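Local coordinates for adhesion and penetration protein autotransporter (Haemophilus influenzae, PDB 3SYJ) that promotes bacterial adherence to and invasion of host cells through its surface-displayed, self-associating passenger domain, which also carries a probable serine protease, at residues Glu366-Val371 against Asn389-Trp394; Ala382-Ser387 against Gly410-Gln415; Ser646-Asn651 against Pro699-Asn704; Leu720-Gly725 against Thr742-Ile747. One frame throughout, in Å; residues are numbered along the deposited sequence.

Contact 1 (Glu366-Val371 against Asn389-Trp394); sequences EGNFTV and NSTVTW
Asn368 reaches across to Thr391 and takes the place of a main-chain rung at the start of a parallel strand pair. Its CB lies 3.5 Å from Thr391 O, and its CG sits about equally far from Thr391 N and Thr391 O. Because CG stands anti to the carbonyl carbon (chi1 -55°), the tip turns to the second strand, where OD1 accepts Thr391 N at 2.8 Å. That donor lies in the carbonyl plane of the amide, with a C=O...N angle of 151°. A water that also binds Thr391 OG1 donates to the same OD1, so two donors grip this oxygen. One residue earlier, Ser390 OG accepts Gly367 N at 2.8 Å, a second side chain standing in for a backbone partner.

Regular pairing follows. Phe369 N donates to Thr391 O, Thr393 N to Phe369 O, and Val371 N to Thr393 O, the zigzag expected of parallel strands. The axes of the two short strand segments come within 4.7 Å, their directions 13° apart. Val371, Val392 and Trp394 share the buried face: Val371 CG1 meets Trp394 CZ3 at 3.7 Å in an oblique approach, while Val371 CG2 touches Val392 CG1. On the other face Thr370 and Thr393 are bridged by a water between their hydroxyls, and Gln347 also bonds Thr370 OG1.

These are successive rungs of the passenger's right-handed beta-helix. Strand 369-373 lies between strands 348-352 and 391-394, strand 411-414 continues the stack, and Phe365 and Leu363 of strand 363-366 pack on Trp394 from another face of the solenoid.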
loop_
_atom_site.group_PDB
_atom_site.type_symbol
_atom_site.label_atom_id
_atom_site.label_comp_id
_atom_site.label_asym_id
_atom_site.label_seq_id
_atom_site.Cartn_x
_atom_site.Cartn_y
_atom_site.Cartn_z
ATOM N N GLU A 366 -36.506 51.399 -1.814
ATOM C CA GLU A 366 -35.175 51.604 -1.249
ATOM C C GLU A 366 -35.260 51.492 0.277
ATOM O O GLU A 366 -35.808 52.367 0.934
ATOM C CB GLU A 366 -34.623 52.965 -1.671
ATOM C CG GLU A 366 -33.447 53.452 -0.858
ATOM C CD GLU A 366 -32.110 53.084 -1.466
ATOM O OE1 GLU A 366 -31.755 53.678 -2.511
ATOM O OE2 GLU A 366 -31.408 52.219 -0.891
ATOM N N GLY A 367 -34.733 50.407 0.836
ATOM C CA GLY A 367 -34.895 50.136 2.252
ATOM C C GLY A 367 -35.951 49.065 2.471
ATOM O O GLY A 367 -36.649 48.668 1.536
ATOM N N ASN A 368 -36.069 48.585 3.704
ATOM C CA ASN A 368 -36.992 47.496 4.000
ATOM C C ASN A 368 -38.431 47.975 4.084
ATOM O O ASN A 368 -38.700 49.043 4.625
ATOM C CB ASN A 368 -36.600 46.803 5.299
ATOM C CG ASN A 368 -35.173 46.324 5.281
ATOM O OD1 ASN A 368 -34.707 45.787 4.277
ATOM N ND2 ASN A 368 -34.461 46.523 6.390
ATOM N N PHE A 369 -39.348 47.184 3.538
ATOM C CA PHE A 369 -40.769 47.502 3.575
ATOM C C PHE A 369 -41.622 46.280 3.880
ATOM O O PHE A 369 -41.278 45.157 3.508
ATOM C CB PHE A 369 -41.229 48.131 2.256
ATOM C CG PHE A 369 -40.984 49.607 2.176
ATOM C CD1 PHE A 369 -39.726 50.098 1.869
ATOM C CD2 PHE A 369 -42.007 50.506 2.423
ATOM C CE1 PHE A 369 -39.498 51.464 1.805
ATOM C CE2 PHE A 369 -41.784 51.874 2.369
ATOM C CZ PHE A 369 -40.530 52.356 2.057
ATOM N N THR A 370 -42.737 46.524 4.559
ATOM C CA THR A 370 -43.781 45.531 4.756
ATOM C C THR A 370 -44.977 46.015 3.961
ATOM O O THR A 370 -45.455 47.129 4.171
ATOM C CB THR A 370 -44.174 45.394 6.242
ATOM O OG1 THR A 370 -43.020 45.015 7.010
ATOM C CG2 THR A 370 -45.269 44.344 6.419
ATOM N N VAL A 371 -45.436 45.194 3.025
ATOM C CA VAL A 371 -46.511 45.591 2.135
ATOM C C VAL A 371 -47.669 44.641 2.350
ATOM O O VAL A 371 -47.548 43.431 2.154
ATOM C CB VAL A 371 -46.058 45.567 0.673
ATOM C CG1 VAL A 371 -47.129 46.141 -0.220
ATOM C CG2 VAL A 371 -44.771 46.366 0.521
ATOM N N ASN A 389 -29.477 45.109 -0.770
ATOM C CA ASN A 389 -29.526 45.057 0.690
ATOM C C ASN A 389 -30.890 45.410 1.290
ATOM O O ASN A 389 -31.018 45.553 2.495
ATOM C CB ASN A 389 -28.444 45.959 1.290
ATOM C CG ASN A 389 -27.047 45.544 0.881
ATOM O OD1 ASN A 389 -26.204 46.387 0.585
ATOM N ND2 ASN A 389 -26.794 44.239 0.858
ATOM N N SER A 390 -31.906 45.551 0.451
ATOM C CA SER A 390 -33.237 45.868 0.935
ATOM C C SER A 390 -34.108 44.635 0.859
ATOM O O SER A 390 -33.944 43.817 -0.043
ATOM C CB SER A 390 -33.855 46.987 0.105
ATOM O OG SER A 390 -33.087 48.168 0.208
ATOM N N THR A 391 -35.020 44.485 1.814
ATOM C CA THR A 391 -35.975 43.391 1.770
ATOM C C THR A 391 -37.390 43.945 1.794
ATOM O O THR A 391 -37.734 44.786 2.631
ATOM C CB THR A 391 -35.785 42.382 2.937
ATOM O OG1 THR A 391 -34.481 41.786 2.869
ATOM C CG2 THR A 391 -36.831 41.281 2.864
ATOM N N VAL A 392 -38.206 43.484 0.856
ATOM C CA VAL A 392 -39.589 43.904 0.797
ATOM C C VAL A 392 -40.475 42.702 1.050
ATOM O O VAL A 392 -40.552 41.796 0.226
ATOM C CB VAL A 392 -39.947 44.566 -0.555
ATOM C CG1 VAL A 392 -41.447 44.827 -0.637
ATOM C CG2 VAL A 392 -39.187 45.865 -0.728
ATOM N N THR A 393 -41.115 42.687 2.216
ATOM C CA THR A 393 -42.055 41.633 2.553
ATOM C C THR A 393 -43.378 41.896 1.838
ATOM O O THR A 393 -44.088 42.847 2.160
ATOM C CB THR A 393 -42.253 41.552 4.061
ATOM O OG1 THR A 393 -40.974 41.425 4.694
ATOM C CG2 THR A 393 -43.111 40.346 4.419
ATOM N N TRP A 394 -43.688 41.054 0.856
ATOM C CA TRP A 394 -44.780 41.306 -0.077
ATOM C C TRP A 394 -45.956 40.389 0.223
ATOM O O TRP A 394 -45.919 39.205 -0.093
ATOM C CB TRP A 394 -44.288 41.081 -1.513
ATOM C CG TRP A 394 -45.236 41.550 -2.585
ATOM C CD1 TRP A 394 -46.079 40.776 -3.327
ATOM C CD2 TRP A 394 -45.429 42.898 -3.037
ATOM N NE1 TRP A 394 -46.786 41.556 -4.208
ATOM C CE2 TRP A 394 -46.409 42.865 -4.046
ATOM C CE3 TRP A 394 -44.872 44.130 -2.681
ATOM C CZ2 TRP A 394 -46.847 44.013 -4.702
ATOM C CZ3 TRP A 394 -45.308 45.267 -3.329
ATOM C CH2 TRP A 394 -46.288 45.201 -4.328
HETATM O O HOH W 1 -33.001 43.735 4.502
HETATM O O HOH W 2 -39.347 43.500 4.985
HETATM O O HOH W 3 -42.152 42.531 7.116
#

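Contact 2 (Ala382-Ser387 against Gly410-Gln415); sequences AGIHVS and GTLHVQ
Val386 meets Gly410 and Thr411 where two faces of the beta-helix converge. Its CG1 lies 3.5 Å from Thr411 O and 3.6 Å from Thr411 N, so one methyl rests against the backbone of Thr411 at the start of strand 411-414. CG1 is placed there by a torsion that sets it opposite the backbone N (chi1 -177°); the other methyl, CG2, is 3.9 Å from Thr411 O. Behind the methyls, Val386 CB is 3.9 Å from Gly410 CA.

The polar link is a single backbone hydrogen bond from Gly410 N to Val386 O, 2.7 Å long. Its donor stands 45° out of the carbonyl plane, and the N-H...O angle is 148°, so the bond is short but not aimed at a lone pair. Deeper inside, the apolar ends of Ile384 and Leu412 approach more loosely, CD1 to CD1 at 4.5 Å.

The second shell positions these groups. Ile384 pairs through its backbone with Ser405 and Ile407 of strand 403-407, while its side chain rests on Trp394. Val392 lies against Val386, and Trp394 also touches Leu412, so side chains of strand 391-394 pack against both segments. Ser387 OG bonds Phe365 O, tying the end of the first segment to the preceding coil, and Lys406 NZ bonds Gly410 O.

With one hydrogen bond, a valine methyl laid on the Thr411 backbone and a loose aliphatic approach, the two segments are not paired as strands. They face each other across the solenoid interior, where cohesion, shared with Val392 and Trp394, probably comes mainly from the exclusion of water.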
loop_
_atom_site.group_PDB
_atom_site.type_symbol
_atom_site.label_atom_id
_atom_site.label_comp_id
_atom_site.label_asym_id
_atom_site.label_seq_id
_atom_site.Cartn_x
_atom_site.Cartn_y
_atom_site.Cartn_z
ATOM N N ALA A 382 -46.078 47.706 -13.617
ATOM C CA ALA A 382 -44.942 47.430 -14.488
ATOM C C ALA A 382 -44.031 46.363 -13.894
ATOM O O ALA A 382 -43.512 45.501 -14.616
ATOM C CB ALA A 382 -44.169 48.688 -14.764
ATOM N N GLY A 383 -43.850 46.409 -12.579
ATOM C CA GLY A 383 -42.937 45.502 -11.905
ATOM C C GLY A 383 -42.436 46.071 -10.592
ATOM O O GLY A 383 -42.826 47.171 -10.194
ATOM N N ILE A 384 -41.575 45.326 -9.903
ATOM C CA ILE A 384 -41.043 45.798 -8.627
ATOM C C ILE A 384 -39.527 45.811 -8.631
ATOM O O ILE A 384 -38.886 44.812 -8.972
ATOM C CB ILE A 384 -41.524 44.923 -7.445
ATOM C CG1 ILE A 384 -43.048 44.835 -7.435
ATOM C CG2 ILE A 384 -40.982 45.456 -6.116
ATOM C CD1 ILE A 384 -43.579 43.864 -6.416
ATOM N N HIS A 385 -38.955 46.948 -8.252
ATOM C CA HIS A 385 -37.507 47.068 -8.156
ATOM C C HIS A 385 -37.100 47.231 -6.692
ATOM O O HIS A 385 -37.463 48.212 -6.043
ATOM C CB HIS A 385 -37.011 48.251 -8.994
ATOM C CG HIS A 385 -35.521 48.413 -8.995
ATOM N ND1 HIS A 385 -34.821 48.870 -7.899
ATOM C CD2 HIS A 385 -34.599 48.182 -9.962
ATOM C CE1 HIS A 385 -33.532 48.911 -8.190
ATOM N NE2 HIS A 385 -33.372 48.502 -9.437
ATOM N N VAL A 386 -36.361 46.259 -6.173
ATOM C CA VAL A 386 -35.903 46.299 -4.796
ATOM C C VAL A 386 -34.398 46.523 -4.755
ATOM O O VAL A 386 -33.634 45.762 -5.359
ATOM C CB VAL A 386 -36.241 44.988 -4.053
ATOM C CG1 VAL A 386 -35.811 45.073 -2.598
ATOM C CG2 VAL A 386 -37.731 44.662 -4.168
ATOM N N SER A 387 -33.991 47.566 -4.031
ATOM C CA SER A 387 -32.590 47.986 -3.931
ATOM C C SER A 387 -31.706 46.915 -3.333
ATOM O O SER A 387 -32.184 46.022 -2.628
ATOM C CB SER A 387 -32.460 49.215 -3.027
ATOM O OG SER A 387 -33.249 50.293 -3.487
ATOM N N GLY A 410 -32.153 43.636 -4.666
ATOM C CA GLY A 410 -32.764 43.352 -3.376
ATOM C C GLY A 410 -33.681 42.142 -3.352
ATOM O O GLY A 410 -33.870 41.467 -4.369
ATOM N N THR A 411 -34.264 41.883 -2.180
ATOM C CA THR A 411 -35.106 40.708 -1.949
ATOM C C THR A 411 -36.612 41.010 -1.916
ATOM O O THR A 411 -37.043 42.019 -1.367
ATOM C CB THR A 411 -34.700 39.998 -0.640
ATOM O OG1 THR A 411 -33.345 39.544 -0.749
ATOM C CG2 THR A 411 -35.608 38.815 -0.359
ATOM N N LEU A 412 -37.395 40.128 -2.525
ATOM C CA LEU A 412 -38.847 40.197 -2.483
ATOM C C LEU A 412 -39.288 38.959 -1.727
ATOM O O LEU A 412 -39.201 37.853 -2.247
ATOM C CB LEU A 412 -39.425 40.118 -3.895
ATOM C CG LEU A 412 -40.632 40.959 -4.314
ATOM C CD1 LEU A 412 -41.646 40.092 -5.060
ATOM C CD2 LEU A 412 -41.289 41.646 -3.146
ATOM N N HIS A 413 -39.742 39.136 -0.495
ATOM C CA HIS A 413 -40.189 38.007 0.308
ATOM C C HIS A 413 -41.699 37.840 0.132
ATOM O O HIS A 413 -42.482 38.539 0.759
ATOM C CB HIS A 413 -39.799 38.237 1.776
ATOM C CG HIS A 413 -40.222 37.143 2.706
ATOM N ND1 HIS A 413 -40.592 35.891 2.268
ATOM C CD2 HIS A 413 -40.298 37.104 4.058
ATOM C CE1 HIS A 413 -40.900 35.135 3.306
ATOM N NE2 HIS A 413 -40.730 35.847 4.405
ATOM N N VAL A 414 -42.099 36.926 -0.743
ATOM C CA VAL A 414 -43.518 36.719 -1.040
ATOM C C VAL A 414 -44.217 35.947 0.074
ATOM O O VAL A 414 -43.828 34.824 0.412
ATOM C CB VAL A 414 -43.708 35.966 -2.369
ATOM C CG1 VAL A 414 -45.191 35.689 -2.639
ATOM C CG2 VAL A 414 -43.097 36.761 -3.495
ATOM N N GLN A 415 -45.258 36.552 0.636
ATOM C CA GLN A 415 -45.913 35.990 1.806
ATOM C C GLN A 415 -47.405 36.319 1.832
ATOM O O GLN A 415 -47.974 36.563 2.896
ATOM C CB GLN A 415 -45.236 36.528 3.072
ATOM C CG GLN A 415 -45.110 35.529 4.202
ATOM C CD GLN A 415 -44.318 36.091 5.372
ATOM O OE1 GLN A 415 -43.442 35.424 5.926
ATOM N NE2 GLN A 415 -44.620 37.331 5.748
#

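Contact 3 (Ser646-Asn651 against Pro699-Asn704); sequences SSIEGN and PKTQIN
The carboxylate-bearing chain of Glu649 and the amide-bearing chain of Asn704 cross at a slant on one face of a parallel strand pair, their flat ends 63° apart in plane, so they are not stacked. A water joins them, donating to Glu649 OE1 and accepting from Asn704 ND2, each at 2.9 Å. Below the flat ends the aliphatic parts touch, Glu649 CG lying 4.0 Å from Asn704 CB. The amide of Gln702, bent back at chi2 (-57°), gives NE2 to its own segment's Lys700 O from above that carbonyl plane. Asn724 of the next coil donates to both Gln702 OE1 and Asn704 OD1, which helps fix how the two amides are turned.

Four backbone bonds hold the strands. Gln702 N to Ser646 O is 3.1 Å long and practically straight at hydrogen (179°); Ile648 N then donates to Gln702 O, Asn704 N to Ile648 O at 2.8 Å, and Gly650 N to Asn704 O at 3.0 Å. On the opposite, buried face, Ile648 CG2 and Ile703 CG2 meet at 4.3 Å.

At Gly650 the chain turns a corner of the beta-helix, and the last backbone bond lies at that bend. Strand 645-654 is laid on strand 622-629, with Phe627 of that strand and Phe632 of strand 631-634 against Ile648, while strand 701-709 carries strand 721-723 on its far side, where Leu723 packs on Ile703.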
loop_
_atom_site.group_PDB
_atom_site.type_symbol
_atom_site.label_atom_id
_atom_site.label_comp_id
_atom_site.label_asym_id
_atom_site.label_seq_id
_atom_site.Cartn_x
_atom_site.Cartn_y
_atom_site.Cartn_z
ATOM N N SER A 646 -14.742 16.431 -19.992
ATOM C CA SER A 646 -13.342 16.548 -19.618
ATOM C C SER A 646 -13.036 15.623 -18.460
ATOM O O SER A 646 -12.008 14.949 -18.439
ATOM C CB SER A 646 -13.010 17.986 -19.228
ATOM O OG SER A 646 -13.001 18.819 -20.367
ATOM N N SER A 647 -13.937 15.603 -17.489
ATOM C CA SER A 647 -13.728 14.801 -16.296
ATOM C C SER A 647 -15.044 14.540 -15.601
ATOM O O SER A 647 -15.958 15.367 -15.642
ATOM C CB SER A 647 -12.782 15.516 -15.330
ATOM O OG SER A 647 -13.321 16.759 -14.917
ATOM N N ILE A 648 -15.145 13.376 -14.974
ATOM C CA ILE A 648 -16.242 13.118 -14.061
ATOM C C ILE A 648 -15.652 12.594 -12.764
ATOM O O ILE A 648 -14.913 11.611 -12.764
ATOM C CB ILE A 648 -17.308 12.173 -14.673
ATOM C CG1 ILE A 648 -18.549 12.119 -13.780
ATOM C CG2 ILE A 648 -16.726 10.787 -14.977
ATOM C CD1 ILE A 648 -19.760 11.531 -14.468
ATOM N N GLU A 649 -15.953 13.288 -11.667
ATOM C CA GLU A 649 -15.356 12.988 -10.374
ATOM C C GLU A 649 -16.380 12.473 -9.364
ATOM O O GLU A 649 -17.466 13.040 -9.217
ATOM C CB GLU A 649 -14.649 14.224 -9.800
ATOM C CG GLU A 649 -13.945 13.951 -8.477
ATOM C CD GLU A 649 -13.337 15.195 -7.846
ATOM O OE1 GLU A 649 -12.985 16.141 -8.583
ATOM O OE2 GLU A 649 -13.200 15.219 -6.604
ATOM N N GLY A 650 -16.012 11.412 -8.652
ATOM C CA GLY A 650 -16.885 10.789 -7.674
ATOM C C GLY A 650 -16.790 9.278 -7.767
ATOM O O GLY A 650 -16.260 8.750 -8.746
ATOM N N ASN A 651 -17.304 8.575 -6.760
ATOM C CA ASN A 651 -17.210 7.119 -6.733
ATOM C C ASN A 651 -18.474 6.474 -7.272
ATOM O O ASN A 651 -19.574 6.966 -7.037
ATOM C CB ASN A 651 -16.906 6.622 -5.317
ATOM C CG ASN A 651 -15.560 7.116 -4.802
ATOM O OD1 ASN A 651 -14.566 7.149 -5.534
ATOM N ND2 ASN A 651 -15.526 7.508 -3.537
ATOM N N PRO A 699 -11.791 15.244 -25.905
ATOM C CA PRO A 699 -10.881 14.964 -24.789
ATOM C C PRO A 699 -11.046 13.544 -24.262
ATOM O O PRO A 699 -12.136 12.980 -24.370
ATOM C CB PRO A 699 -11.341 15.960 -23.716
ATOM C CG PRO A 699 -12.777 16.192 -24.048
ATOM C CD PRO A 699 -12.762 16.290 -25.538
ATOM N N LYS A 700 -9.974 12.978 -23.717
ATOM C CA LYS A 700 -10.050 11.694 -23.036
ATOM C C LYS A 700 -10.595 11.920 -21.630
ATOM O O LYS A 700 -9.942 12.540 -20.792
ATOM C CB LYS A 700 -8.670 11.041 -22.950
ATOM C CG LYS A 700 -8.124 10.550 -24.276
ATOM C CD LYS A 700 -6.831 9.775 -24.094
ATOM C CE LYS A 700 -6.136 9.536 -25.434
ATOM N NZ LYS A 700 -4.817 8.856 -25.254
ATOM N N THR A 701 -11.788 11.408 -21.370
ATOM C CA THR A 701 -12.450 11.643 -20.096
ATOM C C THR A 701 -11.642 11.126 -18.908
ATOM O O THR A 701 -11.288 9.949 -18.851
ATOM C CB THR A 701 -13.816 10.968 -20.073
ATOM O OG1 THR A 701 -14.579 11.420 -21.201
ATOM C CG2 THR A 701 -14.541 11.296 -18.783
ATOM N N GLN A 702 -11.350 12.008 -17.961
ATOM C CA GLN A 702 -10.714 11.587 -16.720
ATOM C C GLN A 702 -11.797 11.181 -15.742
ATOM O O GLN A 702 -12.511 12.036 -15.210
ATOM C CB GLN A 702 -9.879 12.716 -16.110
ATOM C CG GLN A 702 -8.848 13.300 -17.036
ATOM C CD GLN A 702 -7.879 12.259 -17.571
ATOM O OE1 GLN A 702 -7.206 11.559 -16.809
ATOM N NE2 GLN A 702 -7.792 12.164 -18.891
ATOM N N ILE A 703 -11.930 9.877 -15.518
ATOM C CA ILE A 703 -12.857 9.358 -14.518
ATOM C C ILE A 703 -12.156 9.338 -13.168
ATOM O O ILE A 703 -11.333 8.460 -12.901
ATOM C CB ILE A 703 -13.320 7.929 -14.862
ATOM C CG1 ILE A 703 -13.892 7.865 -16.285
ATOM C CG2 ILE A 703 -14.333 7.443 -13.844
ATOM C CD1 ILE A 703 -13.847 6.470 -16.901
ATOM N N ASN A 704 -12.482 10.303 -12.318
ATOM C CA ASN A 704 -11.766 10.484 -11.062
ATOM C C ASN A 704 -12.516 9.931 -9.855
ATOM O O ASN A 704 -13.164 10.667 -9.102
ATOM C CB ASN A 704 -11.396 11.958 -10.871
ATOM C CG ASN A 704 -10.439 12.460 -11.950
ATOM O OD1 ASN A 704 -9.628 11.696 -12.479
ATOM N ND2 ASN A 704 -10.538 13.741 -12.285
HETATM O O HOH W 4 -9.596 15.587 -20.336
HETATM O O HOH W 5 -12.105 15.985 -11.380
HETATM O O HOH W 6 -13.203 10.078 -6.259
#

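Contact 4 (Leu720-Gly725 against Thr742-Ile747); sequences LAKLNG and TQIGNI
Leu723 and Gln743 form the buried, closely packed side of this parallel pair, lying side by side and pointing the same way. Leu723 CD2 comes within 3.9 Å of Gln743 CD. The glutamine is fully extended beyond CG, with CG set opposite the backbone N (chi1 171°), and this carries its amide past the leucine to the turn, where NE2 donates to Gly725 O at 3.0 Å. The donor lies in the carbonyl plane, and the oxygen sits 19° out of the amide plane. Phe735 and Leu737 also touch this glutamine.

Backbone bonds tie the centre: Leu723 N to Thr742 O at 2.9 Å and Ile744 N to Leu723 O at 2.8 Å. The loose end is the rung before them, Thr742 N to Ala721 O being a weak bond of 3.3 Å beside a water that bridges Ala721 O and Thr742 OG1.

The partly exposed face holds Lys722, Thr742 and Ile744, yet it has the shortest carbon contact. The lysine's extended chain passes obliquely over the isoleucine, and its CE is 3.5 Å from Ile744 CG1, closer than usual for carbons. Asn724 OD1 lies beside the same isoleucine, 3.8 Å from CG1.

The chemistry thus divides by face: a buried glutamine amide meets a main-chain carbonyl at the corner of the coil, whereas on the outer side a lysine contributes methylene contacts.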
loop_
_atom_site.group_PDB
_atom_site.type_symbol
_atom_site.label_atom_id
_atom_site.label_comp_id
_atom_site.label_asym_id
_atom_site.label_seq_id
_atom_site.Cartn_x
_atom_site.Cartn_y
_atom_site.Cartn_z
ATOM N N LEU A 720 -11.890 6.976 -25.673
ATOM C CA LEU A 720 -11.337 8.224 -25.159
ATOM C C LEU A 720 -11.716 8.432 -23.697
ATOM O O LEU A 720 -12.514 9.310 -23.351
ATOM C CB LEU A 720 -11.819 9.392 -26.013
ATOM C CG LEU A 720 -11.408 9.285 -27.480
ATOM C CD1 LEU A 720 -11.898 10.480 -28.275
ATOM C CD2 LEU A 720 -9.901 9.154 -27.581
ATOM N N ALA A 721 -11.137 7.599 -22.845
ATOM C CA ALA A 721 -11.459 7.614 -21.430
ATOM C C ALA A 721 -10.304 7.031 -20.638
ATOM O O ALA A 721 -9.594 6.136 -21.109
ATOM C CB ALA A 721 -12.730 6.826 -21.164
ATOM N N LYS A 722 -10.121 7.560 -19.435
ATOM C CA LYS A 722 -9.080 7.106 -18.535
ATOM C C LYS A 722 -9.653 7.008 -17.128
ATOM O O LYS A 722 -10.125 8.000 -16.565
ATOM C CB LYS A 722 -7.903 8.078 -18.568
ATOM C CG LYS A 722 -6.766 7.733 -17.629
ATOM C CD LYS A 722 -5.650 8.749 -17.777
ATOM C CE LYS A 722 -4.418 8.362 -16.989
ATOM N NZ LYS A 722 -3.289 9.295 -17.295
ATOM N N LEU A 723 -9.626 5.802 -16.574
ATOM C CA LEU A 723 -10.090 5.571 -15.213
ATOM C C LEU A 723 -8.962 5.847 -14.232
ATOM O O LEU A 723 -7.949 5.149 -14.227
ATOM C CB LEU A 723 -10.592 4.137 -15.053
ATOM C CG LEU A 723 -11.151 3.704 -13.695
ATOM C CD1 LEU A 723 -12.190 4.682 -13.142
ATOM C CD2 LEU A 723 -11.752 2.315 -13.804
ATOM N N ASN A 724 -9.130 6.880 -13.414
ATOM C CA ASN A 724 -8.161 7.185 -12.378
ATOM C C ASN A 724 -8.699 6.700 -11.043
ATOM O O ASN A 724 -9.118 7.495 -10.200
ATOM C CB ASN A 724 -7.870 8.685 -12.345
ATOM C CG ASN A 724 -7.234 9.184 -13.639
ATOM O OD1 ASN A 724 -6.245 8.625 -14.117
ATOM N ND2 ASN A 724 -7.801 10.240 -14.209
ATOM N N GLY A 725 -8.706 5.381 -10.868
ATOM C CA GLY A 725 -9.249 4.765 -9.670
ATOM C C GLY A 725 -9.290 3.251 -9.785
ATOM O O GLY A 725 -8.922 2.689 -10.821
ATOM N N THR A 742 -7.431 3.597 -20.921
ATOM C CA THR A 742 -6.400 3.409 -19.911
ATOM C C THR A 742 -7.006 3.417 -18.511
ATOM O O THR A 742 -7.953 4.160 -18.244
ATOM C CB THR A 742 -5.339 4.518 -20.001
ATOM O OG1 THR A 742 -4.740 4.486 -21.296
ATOM C CG2 THR A 742 -4.257 4.333 -18.949
ATOM N N GLN A 743 -6.469 2.578 -17.629
ATOM C CA GLN A 743 -6.811 2.644 -16.211
ATOM C C GLN A 743 -5.571 2.785 -15.339
ATOM O O GLN A 743 -4.642 1.992 -15.442
ATOM C CB GLN A 743 -7.601 1.416 -15.747
ATOM C CG GLN A 743 -7.765 1.386 -14.224
ATOM C CD GLN A 743 -8.497 0.160 -13.711
ATOM O OE1 GLN A 743 -8.806 -0.761 -14.468
ATOM N NE2 GLN A 743 -8.776 0.143 -12.409
ATOM N N ILE A 744 -5.560 3.800 -14.485
ATOM C CA ILE A 744 -4.537 3.890 -13.459
ATOM C C ILE A 744 -5.188 3.505 -12.145
ATOM O O ILE A 744 -5.813 4.338 -11.482
ATOM C CB ILE A 744 -3.939 5.297 -13.331
ATOM C CG1 ILE A 744 -3.647 5.887 -14.710
ATOM C CG2 ILE A 744 -2.674 5.249 -12.490
ATOM C CD1 ILE A 744 -2.566 5.169 -15.459
ATOM N N GLY A 745 -5.050 2.230 -11.792
ATOM C CA GLY A 745 -5.649 1.679 -10.592
ATOM C C GLY A 745 -5.713 0.166 -10.648
ATOM O O GLY A 745 -5.342 -0.440 -11.652
ATOM N N ASN A 746 -6.187 -0.451 -9.570
ATOM C CA ASN A 746 -6.238 -1.906 -9.485
ATOM C C ASN A 746 -7.618 -2.488 -9.764
ATOM O O ASN A 746 -8.627 -1.787 -9.696
ATOM C CB ASN A 746 -5.755 -2.368 -8.111
ATOM C CG ASN A 746 -4.400 -1.801 -7.756
ATOM O OD1 ASN A 746 -3.484 -1.801 -8.574
ATOM N ND2 ASN A 746 -4.266 -1.307 -6.531
ATOM N N ILE A 747 -7.649 -3.780 -10.076
ATOM C CA ILE A 747 -8.899 -4.514 -10.214
ATOM C C ILE A 747 -8.951 -5.632 -9.189
ATOM O O ILE A 747 -8.008 -6.407 -9.056
ATOM C CB ILE A 747 -9.043 -5.128 -11.609
ATOM C CG1 ILE A 747 -9.029 -4.032 -12.675
ATOM C CG2 ILE A 747 -10.316 -5.953 -11.689
ATOM C CD1 ILE A 747 -9.075 -4.562 -14.088
HETATM O O HOH W 7 -6.757 6.730 -22.108
#

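In the fold
All four contacts belong to the beta-helical stem of the passenger domain. Contacts 1, 3 and 4 join successive coils through parallel backbone ladders and are partly buried; contact 2 is buried, crossing between faces with a single backbone bond and side-chain packing. Contact 1 puts Asn and Ser side chains in place of main-chain partners, contact 3 adds a water-bridged carboxylate and amide, and contact 4 a buried glutamine. Contacts 1 and 2 interlock, Trp394 N and O probably bonding His413 O and Gln415 N. Contacts 3 and 4 adjoin, Thr701 O and Ile703 O probably accepting from Lys722 N and Asn724 N. The centres of contacts 1 and 4 lie about 55 Å apart.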